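Acetyltransferase, GNAT family (Bacillus anthracis str. Sterne, PDB 3FBU) binds coenzyme A and, as a GNAT-family member, probably transfers an acetyl group from acetyl-CoA to an acceptor substrate. Local coordinates at residues R119-C124 with Y161-E166. Sequence-based numbering, arbitrary orientation.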
loop_
_atom_site.group_PDB
_atom_site.type_symbol
_atom_site.label_atom_id
_atom_site.label_comp_id
_atom_site.label_asym_id
_atom_site.label_seq_id
_atom_site.Cartn_x
_atom_site.Cartn_y
_atom_site.Cartn_z
ATOM N N ARG A 119 27.839 -6.926 -8.982
ATOM C CA ARG A 119 26.885 -5.937 -8.492
ATOM C C ARG A 119 25.516 -6.053 -9.150
ATOM O O ARG A 119 25.454 -6.388 -10.247
ATOM C CB ARG A 119 27.442 -4.534 -8.728
ATOM C CG ARG A 119 26.652 -3.339 -8.126
ATOM C CD ARG A 119 27.506 -2.069 -8.255
ATOM N NE ARG A 119 26.848 -0.824 -7.927
ATOM C CZ ARG A 119 26.402 0.063 -8.802
ATOM N NH1 ARG A 119 25.807 1.117 -8.375
ATOM N NH2 ARG A 119 26.548 -0.110 -10.083
ATOM N N ILE A 120 24.443 -5.778 -8.423
ATOM C CA ILE A 120 23.094 -5.820 -8.979
ATOM C C ILE A 120 22.387 -4.519 -8.544
ATOM O O ILE A 120 22.498 -4.091 -7.382
ATOM C CB ILE A 120 22.308 -7.080 -8.568
ATOM C CG1 ILE A 120 23.004 -8.366 -9.086
ATOM C CG2 ILE A 120 20.868 -7.013 -9.076
ATOM C CD1 ILE A 120 22.468 -9.683 -8.421
ATOM N N ILE A 121 21.705 -3.881 -9.494
ATOM C CA ILE A 121 21.051 -2.611 -9.246
ATOM C C ILE A 121 19.572 -2.734 -9.573
ATOM O O ILE A 121 19.143 -3.657 -10.293
ATOM C CB ILE A 121 21.710 -1.456 -10.082
ATOM C CG1 ILE A 121 21.410 -1.571 -11.596
ATOM C CG2 ILE A 121 23.252 -1.385 -9.788
ATOM C CD1 ILE A 121 20.109 -0.826 -12.053
ATOM N N ALA A 122 18.816 -1.773 -9.077
ATOM C CA ALA A 122 17.391 -1.650 -9.354
ATOM C C ALA A 122 16.997 -0.171 -9.246
ATOM O O ALA A 122 17.637 0.620 -8.525
ATOM C CB ALA A 122 16.533 -2.516 -8.414
ATOM N N THR A 123 15.939 0.200 -9.960
ATOM C CA THR A 123 15.436 1.558 -9.896
ATOM C C THR A 123 13.930 1.547 -9.718
ATOM O O THR A 123 13.254 0.555 -10.073
ATOM C CB THR A 123 15.731 2.374 -11.176
ATOM O OG1 THR A 123 15.103 1.763 -12.296
ATOM C CG2 THR A 123 17.218 2.457 -11.420
ATOM N N CYS A 124 13.425 2.622 -9.151
ATOM C CA CYS A 124 11.981 2.834 -9.138
ATOM C C CYS A 124 11.622 4.270 -8.806
ATOM O O CYS A 124 12.450 5.052 -8.360
ATOM C CB CYS A 124 11.291 1.896 -8.164
ATOM S SG CYS A 124 11.569 2.322 -6.479
ATOM N N TYR A 161 17.623 4.888 -6.977
ATOM C CA TYR A 161 18.549 3.902 -7.465
ATOM C C TYR A 161 19.122 3.128 -6.270
ATOM O O TYR A 161 19.701 3.720 -5.352
ATOM C CB TYR A 161 19.657 4.646 -8.171
ATOM C CG TYR A 161 20.616 3.850 -8.967
ATOM C CD1 TYR A 161 20.608 3.893 -10.359
ATOM C CD2 TYR A 161 21.611 3.076 -8.329
ATOM C CE1 TYR A 161 21.561 3.196 -11.082
ATOM C CE2 TYR A 161 22.538 2.384 -9.044
ATOM C CZ TYR A 161 22.512 2.453 -10.424
ATOM O OH TYR A 161 23.479 1.734 -11.102
ATOM N N TYR A 162 18.927 1.829 -6.307
ATOM C CA TYR A 162 19.410 0.906 -5.285
ATOM C C TYR A 162 20.459 -0.031 -5.845
ATOM O O TYR A 162 20.455 -0.347 -7.045
ATOM C CB TYR A 162 18.237 0.072 -4.754
ATOM C CG TYR A 162 17.372 0.767 -3.749
ATOM C CD1 TYR A 162 16.465 1.737 -4.148
ATOM C CD2 TYR A 162 17.479 0.494 -2.378
ATOM C CE1 TYR A 162 15.676 2.368 -3.239
ATOM C CE2 TYR A 162 16.677 1.141 -1.465
ATOM C CZ TYR A 162 15.781 2.083 -1.908
ATOM O OH TYR A 162 14.950 2.773 -1.053
ATOM N N ALA A 163 21.361 -0.515 -4.976
ATOM C CA ALA A 163 22.396 -1.432 -5.399
ATOM C C ALA A 163 22.780 -2.395 -4.276
ATOM O O ALA A 163 22.656 -2.073 -3.080
ATOM C CB ALA A 163 23.648 -0.678 -5.865
ATOM N N ILE A 164 23.269 -3.549 -4.697
ATOM C CA ILE A 164 23.888 -4.507 -3.773
ATOM C C ILE A 164 25.129 -5.095 -4.400
ATOM O O ILE A 164 25.179 -5.364 -5.613
ATOM C CB ILE A 164 22.873 -5.563 -3.317
ATOM C CG1 ILE A 164 23.449 -6.436 -2.191
ATOM C CG2 ILE A 164 22.379 -6.453 -4.523
ATOM C CD1 ILE A 164 22.364 -7.369 -1.527
ATOM N N LEU A 165 26.146 -5.278 -3.559
ATOM C CA LEU A 165 27.438 -5.796 -3.972
ATOM C C LEU A 165 27.640 -7.263 -3.559
ATOM O O LEU A 165 27.006 -7.731 -2.612
ATOM C CB LEU A 165 28.532 -4.944 -3.370
ATOM C CG LEU A 165 28.734 -3.543 -3.966
ATOM C CD1 LEU A 165 29.524 -2.659 -3.023
ATOM C CD2 LEU A 165 29.421 -3.646 -5.326
ATOM N N GLU A 166 28.503 -7.939 -4.308
ATOM C CA GLU A 166 28.912 -9.340 -4.045
ATOM C C GLU A 166 29.348 -9.570 -2.597
ATOM O O GLU A 166 29.053 -10.610 -2.032
ATOM C CB GLU A 166 30.023 -9.811 -5.007
ATOM C CG GLU A 166 31.255 -8.914 -5.118
ATOM C CD GLU A 166 32.296 -9.447 -6.111
ATOM O OE1 GLU A 166 32.625 -10.663 -6.051
ATOM O OE2 GLU A 166 32.812 -8.664 -6.939
#
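Arg119 and Tyr161 meet over Ile121 on one face of an antiparallel strand pair, 119-124 with 161-165. With CG anti to the backbone N (chi1 -173°), the extended arginine chain is long enough to pack its methylenes on Leu165 CD2 (3.8 Å from Arg119 CD) and still bring Arg119 NH1 within 3.6 Å of Tyr161 CE2. The two side chains cross at about a right angle, yet guanidinium and ring planes lie only 24° apart, with NH1 at the ring edge rather than over its face. Branched Ile121 serves both: its CG2 lies 3.5 Å from the guanidinium plane, over its centre, and 3.4 Å from Tyr161 OH. Ala163 CB, a small methyl, approaches the arginine head obliquely. Thr123 CG2 packs on Tyr161 CD1 (3.8 Å).

Ile120 pairs with Ile164 and Ala122 with Tyr162 through two backbone hydrogen bonds each; Tyr162 N to Ala122 O is 2.8 Å and nearly straight (174°). On their face, the branched isoleucines pack under helix 99-114, while small Ala122 and the Tyr162 ring lie against helix 129-137. Arg119 NH1 reaches over strand 155-165 to a salt bridge with Glu143 of strand 141-152; Tyr162 OH hydrogen-bonds Arg142 and Glu136.

Thr123 and Cys124 touch coenzyme A, although the Thr123 side chain stays about 6 Å away. The pairing thus continues the GNAT sheet beside the cofactor: one face is largely apolar, while on the other an arginine combines apolar packing along its stem with charge pairing at its head.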